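Local coordinates for protein T cell receptor mu chain (Monodelphis domestica, PDB 7L15) that forms the mu chain of the marsupial gamma mu T cell receptor, probably pairing with a gamma chain and taking part in antigen recognition, at residues T25-K30 with P130-P135; E93-R98 with V126-R131; A200-V205 with H213-A218. One frame throughout, in Å; residues are numbered along the deposited sequence. Where two conformers were deposited one is given.

Contact 1 of 3, residues T25-K30 with P130-P135; sequences TYQAGK and PRPAAP
The carboxamide of Gln27 rests against the ring of Pro132, and the guanidinium of Arg131 spreads over the peptide carbonyl of Ala28. These two meetings join the end of the first strand of a V-set immunoglobulin fold to the linker leading toward the constant-type domain. Strand 17-27 runs parallel to the last strand, 124-129, and where the two end their backbones come together, with Gln27 CA 4.9 Å from Arg131 CA.

Gln27 keeps CG beside its own backbone N (chi1 -61°) and is extended beyond it, which carries the amide along the linker to Pro132. The two side chains cross at about a right angle. OE1 of Gln27 lies 3.4 Å from CD of Pro132, and NE2 of Gln27 is 3.8 Å from the same CD. This is van der Waals contact at a partly exposed place, where the flat amide covers the CD-CG edge of the proline and glutamine is long enough to bring it there.

In Arg131 the bends at chi2 and chi3 (-123° and -77°) fold the chain back toward the turn. One face of its guanidinium receives O of Ala28, 3.6 Å above the plane and over its centre. Since the oxygen approaches a face, the contact is not a hydrogen bond, though the carbonyl's negative end probably interacts favourably with the cation. Arg131 also touches a crystal neighbour, which may influence its pose.

The turn itself, from Gln27 to Lys30, is type II and closes with Lys30 N donating to Gln27 O at 3.1 Å. Gly29 occupies its third position with a positive phi, a conformation glycine adopts easily, and its bare CA lets the guanidinium settle close: NH2 of Arg131 stops 3.6 Å from CA of Gly29.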
loop_
_atom_site.group_PDB
_atom_site.type_symbol
_atom_site.label_atom_id
_atom_site.label_comp_id
_atom_site.label_asym_id
_atom_site.label_seq_id
_atom_site.Cartn_x
_atom_site.Cartn_y
_atom_site.Cartn_z
ATOM N N THR A 25 17.810 -4.042 1.269
ATOM C CA THR A 25 17.071 -5.278 1.026
ATOM C C THR A 25 17.502 -6.327 2.034
ATOM O O THR A 25 18.696 -6.573 2.205
ATOM C CB THR A 25 17.293 -5.778 -0.392
ATOM O OG1 THR A 25 16.828 -4.784 -1.294
ATOM C CG2 THR A 25 16.519 -7.087 -0.650
ATOM N N TYR A 26 16.533 -6.885 2.746
ATOM C CA TYR A 26 16.786 -7.853 3.795
ATOM C C TYR A 26 16.105 -9.168 3.446
ATOM O O TYR A 26 15.111 -9.199 2.718
ATOM C CB TYR A 26 16.279 -7.349 5.154
ATOM C CG TYR A 26 17.106 -6.214 5.748
ATOM C CD1 TYR A 26 16.956 -4.893 5.297
ATOM C CD2 TYR A 26 18.009 -6.455 6.783
ATOM C CE1 TYR A 26 17.708 -3.853 5.843
ATOM C CE2 TYR A 26 18.761 -5.430 7.324
ATOM C CZ TYR A 26 18.611 -4.134 6.852
ATOM O OH TYR A 26 19.368 -3.138 7.410
ATOM N N GLN A 27 16.645 -10.253 3.971
ATOM C CA GLN A 27 16.012 -11.555 3.851
ATOM C C GLN A 27 15.090 -11.766 5.038
ATOM O O GLN A 27 15.425 -11.392 6.169
ATOM C CB GLN A 27 17.056 -12.676 3.805
ATOM C CG GLN A 27 18.015 -12.586 2.627
ATOM C CD GLN A 27 19.119 -13.626 2.703
ATOM O OE1 GLN A 27 19.103 -14.522 3.559
ATOM N NE2 GLN A 27 20.090 -13.508 1.813
ATOM N N ALA A 28 13.938 -12.380 4.771
ATOM C CA ALA A 28 13.021 -12.763 5.830
ATOM C C ALA A 28 13.737 -13.596 6.889
ATOM O O ALA A 28 14.635 -14.388 6.581
ATOM C CB ALA A 28 11.837 -13.545 5.245
ATOM N N GLY A 29 13.335 -13.406 8.145
ATOM C CA GLY A 29 14.003 -14.022 9.273
ATOM C C GLY A 29 15.153 -13.221 9.840
ATOM O O GLY A 29 15.544 -13.447 10.994
ATOM N N LYS A 30 15.699 -12.280 9.076
ATOM C CA LYS A 30 16.816 -11.503 9.591
ATOM C C LYS A 30 16.326 -10.403 10.530
ATOM O O LYS A 30 15.129 -10.135 10.669
ATOM C CB LYS A 30 17.628 -10.888 8.451
ATOM C CG LYS A 30 18.369 -11.907 7.584
ATOM C CD LYS A 30 19.617 -12.410 8.257
ATOM C CE LYS A 30 20.612 -12.929 7.234
ATOM N NZ LYS A 30 21.144 -14.240 7.674
ATOM N N PRO A 130 12.082 -13.010 0.298
ATOM C CA PRO A 130 12.149 -14.346 0.893
ATOM C C PRO A 130 13.583 -14.804 1.093
ATOM O O PRO A 130 14.497 -14.431 0.352
ATOM C CB PRO A 130 11.423 -15.237 -0.125
ATOM C CG PRO A 130 11.012 -14.341 -1.259
ATOM C CD PRO A 130 11.106 -12.937 -0.801
ATOM N N ARG A 131 13.782 -15.610 2.125
ATOM C CA ARG A 131 15.108 -16.147 2.343
ATOM C C ARG A 131 15.382 -17.218 1.290
ATOM O O ARG A 131 14.467 -17.948 0.896
ATOM C CB ARG A 131 15.266 -16.688 3.763
ATOM C CG ARG A 131 14.964 -18.122 3.961
ATOM C CD ARG A 131 13.887 -18.276 5.018
ATOM N NE ARG A 131 14.398 -18.109 6.374
ATOM C CZ ARG A 131 13.649 -17.711 7.399
ATOM N NH1 ARG A 131 12.369 -17.415 7.205
ATOM N NH2 ARG A 131 14.181 -17.592 8.612
ATOM N N PRO A 132 16.605 -17.284 0.763
ATOM C CA PRO A 132 16.906 -18.274 -0.271
ATOM C C PRO A 132 16.676 -19.688 0.236
ATOM O O PRO A 132 16.767 -19.979 1.433
ATOM C CB PRO A 132 18.383 -18.014 -0.585
ATOM C CG PRO A 132 18.581 -16.560 -0.235
ATOM C CD PRO A 132 17.754 -16.402 1.016
ATOM N N ALA A 133 16.318 -20.557 -0.694
ATOM C CA ALA A 133 16.077 -21.958 -0.402
ATOM C C ALA A 133 16.233 -22.698 -1.716
ATOM O O ALA A 133 16.548 -22.091 -2.746
ATOM C CB ALA A 133 14.705 -22.157 0.250
ATOM N N ALA A 134 16.032 -24.010 -1.675
ATOM C CA ALA A 134 16.364 -24.839 -2.826
ATOM C C ALA A 134 15.617 -24.351 -4.066
ATOM O O ALA A 134 14.454 -23.948 -3.972
ATOM C CB ALA A 134 16.028 -26.310 -2.561
ATOM N N PRO A 135 16.257 -24.369 -5.232
ATOM C CA PRO A 135 15.567 -23.995 -6.474
ATOM C C PRO A 135 14.318 -24.833 -6.673
ATOM O O PRO A 135 14.269 -26.000 -6.299
ATOM C CB PRO A 135 16.611 -24.292 -7.556
ATOM C CG PRO A 135 17.481 -25.364 -6.930
ATOM C CD PRO A 135 17.596 -24.930 -5.494
#

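Contact 2 of 3, residues E93-R98 with V126-R131; sequences EDLGLR and VIVEPR
With CG1 anti to the backbone N (chi1 -177°) and CG2 beside that N, Val128 straddles the carbonyl oxygen of Gly96. In the V-set immunoglobulin fold this joins the loop between strands 87-92 and 101-109 to the final strand, 124-129. O of Gly96 sits 3.3 Å from CG1 of Val128 and 3.5 Å from CG2 of Val128, a snug polar-to-methyl packing. A beta-branched valine suits the place because both methyls close round one oxygen.

CB of Leu95 approaches the same CG1 methyl of Val128 at 4.2 Å; the leucine is buried, its side chain also resting on Tyr26 and Leu32. Leu97 comes from the short 3-10 turn. Its CG stands beside the backbone N (chi1 -57°), and its CD2 branch lies against the end of strand 124-129, the side chain crossing the Pro130 ring at about a right angle. A single methyl, CD2, spans Val128 and Pro130; leucine is long enough to bring it there.

Polar backbone groups here are served from the neighbouring Asp99 and Ser100, part of the D-x-G-x-Y-x-C sequence that ends at the disulfide cysteine Cys105. Asp99 OD2 takes the N-H of Gly96 and steadies the loop there, whereas Ser100 OG takes that of Val128 and links loop to strand. CD2 of Leu97 finishes 3.7 Å from O of Val128 and 4.0 Å from CD of Pro130.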
loop_
_atom_site.group_PDB
_atom_site.type_symbol
_atom_site.label_atom_id
_atom_site.label_comp_id
_atom_site.label_asym_id
_atom_site.label_seq_id
_atom_site.Cartn_x
_atom_site.Cartn_y
_atom_site.Cartn_z
ATOM N N GLU A 93 13.333 -7.934 14.953
ATOM C CA GLU A 93 13.761 -9.293 14.699
ATOM C C GLU A 93 12.734 -9.993 13.844
ATOM O O GLU A 93 11.564 -9.599 13.797
ATOM C CB GLU A 93 13.943 -10.051 16.006
ATOM C CG GLU A 93 14.866 -9.345 16.946
ATOM C CD GLU A 93 15.531 -10.295 17.897
ATOM O OE1 GLU A 93 15.317 -10.138 19.111
ATOM O OE2 GLU A 93 16.255 -11.206 17.426
ATOM N N ASP A 94 13.195 -11.047 13.164
ATOM C CA ASP A 94 12.327 -11.976 12.441
ATOM C C ASP A 94 11.516 -11.265 11.359
ATOM O O ASP A 94 10.291 -11.396 11.282
ATOM C CB ASP A 94 11.412 -12.746 13.403
ATOM C CG ASP A 94 10.809 -13.986 12.754
ATOM O OD1 ASP A 94 11.290 -14.359 11.667
ATOM O OD2 ASP A 94 9.862 -14.585 13.309
ATOM N N LEU A 95 12.219 -10.513 10.506
ATOM C CA LEU A 95 11.560 -9.770 9.440
ATOM C C LEU A 95 10.753 -10.696 8.539
ATOM O O LEU A 95 11.167 -11.818 8.229
ATOM C CB LEU A 95 12.590 -9.029 8.587
ATOM C CG LEU A 95 13.299 -7.801 9.148
ATOM C CD1 LEU A 95 14.389 -7.374 8.166
ATOM C CD2 LEU A 95 12.289 -6.693 9.354
ATOM N N GLY A 96 9.601 -10.197 8.091
ATOM C CA GLY A 96 8.821 -10.856 7.066
ATOM C C GLY A 96 8.388 -9.844 6.021
ATOM O O GLY A 96 8.705 -8.651 6.111
ATOM N N LEU A 97 7.641 -10.350 5.036
ATOM C CA LEU A 97 7.243 -9.524 3.898
ATOM C C LEU A 97 6.437 -8.306 4.323
ATOM O O LEU A 97 6.533 -7.249 3.688
ATOM C CB LEU A 97 6.429 -10.356 2.914
ATOM C CG LEU A 97 7.145 -11.609 2.403
ATOM C CD1 LEU A 97 6.266 -12.314 1.384
ATOM C CD2 LEU A 97 8.528 -11.290 1.817
ATOM N N ARG A 98 5.631 -8.432 5.382
ATOM C CA ARG A 98 4.826 -7.300 5.823
ATOM C C ARG A 98 5.659 -6.177 6.426
ATOM O O ARG A 98 5.133 -5.078 6.606
ATOM C CB ARG A 98 3.768 -7.764 6.831
ATOM C CG ARG A 98 2.440 -8.217 6.202
ATOM C CD ARG A 98 2.117 -9.680 6.529
ATOM N NE ARG A 98 2.422 -10.038 7.918
ATOM C CZ ARG A 98 2.468 -11.287 8.381
ATOM N NH1 ARG A 98 2.758 -11.514 9.657
ATOM N NH2 ARG A 98 2.232 -12.312 7.571
ATOM N N VAL A 126 13.073 -0.023 3.347
ATOM C CA VAL A 126 13.380 -1.413 3.656
ATOM C C VAL A 126 12.583 -2.311 2.732
ATOM O O VAL A 126 11.355 -2.182 2.629
ATOM C CB VAL A 126 13.091 -1.744 5.127
ATOM C CG1 VAL A 126 13.135 -3.253 5.351
ATOM C CG2 VAL A 126 14.074 -0.995 6.013
ATOM N N ILE A 127 13.283 -3.226 2.072
ATOM C CA ILE A 127 12.674 -4.244 1.218
ATOM C C ILE A 127 12.984 -5.603 1.828
ATOM O O ILE A 127 14.154 -5.974 1.964
ATOM C CB ILE A 127 13.195 -4.174 -0.227
ATOM C CG1 ILE A 127 12.835 -2.838 -0.873
ATOM C CG2 ILE A 127 12.610 -5.304 -1.065
ATOM C CD1 ILE A 127 13.685 -2.543 -2.092
ATOM N N VAL A 128 11.950 -6.342 2.198
ATOM C CA VAL A 128 12.125 -7.690 2.710
ATOM C C VAL A 128 11.807 -8.651 1.576
ATOM O O VAL A 128 10.788 -8.510 0.887
ATOM C CB VAL A 128 11.233 -7.952 3.934
ATOM C CG1 VAL A 128 11.506 -9.365 4.504
ATOM C CG2 VAL A 128 11.504 -6.893 5.024
ATOM N N GLU A 129 12.684 -9.608 1.357
ATOM C CA GLU A 129 12.469 -10.601 0.320
ATOM C C GLU A 129 12.619 -11.977 0.939
ATOM O O GLU A 129 13.163 -12.108 2.038
ATOM C CB GLU A 129 13.442 -10.404 -0.847
ATOM C CG GLU A 129 14.873 -10.684 -0.511
ATOM C CD GLU A 129 15.798 -10.330 -1.665
ATOM O OE1 GLU A 129 17.026 -10.520 -1.504
ATOM O OE2 GLU A 129 15.285 -9.859 -2.721
ATOM N N PRO A 130 12.082 -13.010 0.298
ATOM C CA PRO A 130 12.149 -14.346 0.893
ATOM C C PRO A 130 13.583 -14.804 1.093
ATOM O O PRO A 130 14.497 -14.431 0.352
ATOM C CB PRO A 130 11.423 -15.237 -0.125
ATOM C CG PRO A 130 11.012 -14.341 -1.259
ATOM C CD PRO A 130 11.106 -12.937 -0.801
ATOM N N ARG A 131 13.782 -15.610 2.125
ATOM C CA ARG A 131 15.108 -16.147 2.343
ATOM C C ARG A 131 15.382 -17.218 1.290
ATOM O O ARG A 131 14.467 -17.948 0.896
ATOM C CB ARG A 131 15.266 -16.688 3.763
ATOM C CG ARG A 131 14.964 -18.122 3.961
ATOM C CD ARG A 131 13.887 -18.276 5.018
ATOM N NE ARG A 131 14.398 -18.109 6.374
ATOM C CZ ARG A 131 13.649 -17.711 7.399
ATOM N NH1 ARG A 131 12.369 -17.415 7.205
ATOM N NH2 ARG A 131 14.181 -17.592 8.612
#

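Contact 3 of 3, residues A200-V205 with H213-A218; sequences AITCSV and HMSHQA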
loop_
_atom_site.group_PDB
_atom_site.type_symbol
_atom_site.label_atom_id
_atom_site.label_comp_id
_atom_site.label_asym_id
_atom_site.label_seq_id
_atom_site.Cartn_x
_atom_site.Cartn_y
_atom_site.Cartn_z
ATOM N N ALA A 200 -5.263 -21.437 -30.992
ATOM C CA ALA A 200 -4.298 -22.251 -30.272
ATOM C C ALA A 200 -3.369 -21.338 -29.484
ATOM O O ALA A 200 -2.885 -20.327 -30.002
ATOM C CB ALA A 200 -3.502 -23.127 -31.243
ATOM N N ILE A 201 -3.141 -21.669 -28.222
ATOM C CA ILE A 201 -2.337 -20.826 -27.352
ATOM C C ILE A 201 -1.333 -21.700 -26.613
ATOM O O ILE A 201 -1.641 -22.832 -26.220
ATOM C CB ILE A 201 -3.224 -20.012 -26.376
ATOM C CG1 ILE A 201 -2.364 -19.132 -25.473
ATOM C CG2 ILE A 201 -4.163 -20.911 -25.578
ATOM C CD1 ILE A 201 -1.524 -18.154 -26.259
ATOM N N THR A 202 -0.118 -21.189 -26.467
ATOM C CA THR A 202 0.918 -21.872 -25.713
ATOM C C THR A 202 1.540 -20.886 -24.744
ATOM O O THR A 202 1.920 -19.779 -25.136
ATOM C CB THR A 202 2.004 -22.455 -26.633
ATOM O OG1 THR A 202 1.451 -23.529 -27.405
ATOM C CG2 THR A 202 3.180 -22.975 -25.810
ATOM N N CYS A 203 1.643 -21.278 -23.486
ATOM C CA CYS A 203 2.399 -20.507 -22.522
ATOM C C CYS A 203 3.701 -21.235 -22.249
ATOM O O CYS A 203 3.693 -22.420 -21.907
ATOM C CB CYS A 203 1.630 -20.308 -21.221
ATOM S SG CYS A 203 2.561 -19.226 -20.167
ATOM N N SER A 204 4.810 -20.532 -22.383
ATOM C CA SER A 204 6.114 -21.157 -22.305
ATOM C C SER A 204 6.971 -20.405 -21.299
ATOM O O SER A 204 7.138 -19.186 -21.412
ATOM C CB SER A 204 6.777 -21.181 -23.679
ATOM O OG SER A 204 8.160 -21.437 -23.531
ATOM N N VAL A 205 7.512 -21.134 -20.321
ATOM C CA VAL A 205 8.239 -20.558 -19.197
ATOM C C VAL A 205 9.650 -21.124 -19.171
ATOM O O VAL A 205 9.844 -22.337 -19.312
ATOM C CB VAL A 205 7.516 -20.842 -17.865
ATOM C CG1 VAL A 205 8.338 -20.335 -16.683
ATOM C CG2 VAL A 205 6.132 -20.202 -17.878
ATOM N N HIS A 213 5.846 -25.631 -19.926
ATOM C CA HIS A 213 4.826 -25.076 -20.804
ATOM C C HIS A 213 3.516 -25.839 -20.659
ATOM O O HIS A 213 3.490 -26.997 -20.237
ATOM C CB HIS A 213 5.285 -25.104 -22.267
ATOM C CG HIS A 213 5.342 -26.480 -22.854
ATOM N ND1 HIS A 213 6.487 -27.247 -22.840
ATOM C CD2 HIS A 213 4.399 -27.223 -23.479
ATOM C CE1 HIS A 213 6.245 -28.407 -23.425
ATOM N NE2 HIS A 213 4.987 -28.416 -23.823
ATOM N N MET A 214 2.429 -25.156 -21.031
ATOM C CA MET A 214 1.117 -25.736 -21.284
ATOM C C MET A 214 0.572 -25.148 -22.584
ATOM O O MET A 214 0.798 -23.972 -22.883
ATOM C CB MET A 214 0.136 -25.464 -20.128
ATOM C CG MET A 214 -1.268 -26.051 -20.360
ATOM S SD MET A 214 -2.226 -26.253 -18.828
ATOM C CE MET A 214 -3.828 -25.595 -19.258
ATOM N N SER A 215 -0.139 -25.958 -23.362
ATOM C CA SER A 215 -0.788 -25.462 -24.568
ATOM C C SER A 215 -2.212 -25.978 -24.646
ATOM O O SER A 215 -2.492 -27.120 -24.277
ATOM C CB SER A 215 -0.058 -25.868 -25.874
ATOM O OG SER A 215 1.179 -26.522 -25.662
ATOM N N HIS A 216 -3.104 -25.132 -25.135
ATOM C CA HIS A 216 -4.442 -25.545 -25.526
ATOM C C HIS A 216 -4.433 -25.627 -27.047
ATOM O O HIS A 216 -4.378 -24.598 -27.727
ATOM C CB HIS A 216 -5.494 -24.563 -25.012
ATOM C CG HIS A 216 -5.841 -24.747 -23.566
ATOM N ND1 HIS A 216 -6.602 -23.837 -22.862
ATOM C CD2 HIS A 216 -5.537 -25.739 -22.693
ATOM C CE1 HIS A 216 -6.753 -24.261 -21.619
ATOM N NE2 HIS A 216 -6.122 -25.416 -21.493
ATOM N N GLN A 217 -4.441 -26.849 -27.577
ATOM C CA GLN A 217 -4.393 -27.047 -29.016
ATOM C C GLN A 217 -5.743 -26.715 -29.634
ATOM O O GLN A 217 -6.792 -26.839 -28.995
ATOM C CB GLN A 217 -3.988 -28.484 -29.368
ATOM C CG GLN A 217 -2.557 -28.866 -28.951
ATOM C CD GLN A 217 -1.462 -28.008 -29.602
ATOM O OE1 GLN A 217 -1.664 -27.395 -30.655
ATOM N NE2 GLN A 217 -0.290 -27.972 -28.969
ATOM N N ALA A 218 -5.702 -26.265 -30.888
ATOM C CA ALA A 218 -6.906 -26.072 -31.683
ATOM C C ALA A 218 -7.160 -27.214 -32.659
ATOM O O ALA A 218 -8.287 -27.353 -33.147
ATOM C CB ALA A 218 -6.821 -24.750 -32.450
#
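Ile201 and His216 exchange two backbone hydrogen bonds, as do Cys203 and Met214, joining the antiparallel hairpin of strands 201-207 and 210-216 in the C1-set immunoglobulin domain. Ile201 N gives to His216 O at 3.2 Å, and the return bond from His216 N to Ile201 O is 2.9 Å. Cys203 N meets Met214 O at 2.9 Å, nearly straight at 162°, while Met214 N reaches Cys203 O in the carbonyl plane at 3.1 Å.

Between them, Thr202 and Ser215 face each other as a non-hydrogen-bonded pair; Thr202 instead bonds by its backbone to Thr166 on the next strand. The hydroxyls, Thr202 OG1 and Ser215 OG, are 3.5 Å apart but poorly angled for a bond. Beta-branched threonine favours the extended strand, and both hydroxyls suit a partly exposed face. Ser204 OG and His213 ND1 are both satisfied by the carboxylate of Glu211.

On the face of Ile201 and Cys203, which looks into the sandwich, SG of Cys203 lies anti to its backbone N (chi1 -174°), directed to its intersheet disulfide with Cys151, and Ile201 packs on Leu165 and Val149. At the hairpin's open end, the methyls of Ala200 and Ala218 touch, CB to CB, at 3.9 Å.

In the fold
Contacts 1 and 2 are parts of one junction at the end of the variable-type domain: their centres lie 8 Å apart, they share Pro130 and Arg131, and contact 1 lies on strand 17-27 while contact 2 lies on its sheet neighbour 124-129. Probable hydrogen bonds link them, Tyr26 N to Ile127 O at 2.7 Å and Gly29 N to Leu95 O at 2.7 Å. Contact 3 belongs to the constant-type domain beyond the linker; its centre is 32 Å from that of contact 1 and 35 Å from that of contact 2, and nearest atoms remain about 12 Å and 17 Å away respectively. The glycan near Gln47, Asn66 and Ser68 is carried by the variable-type domain and marks no binding pocket.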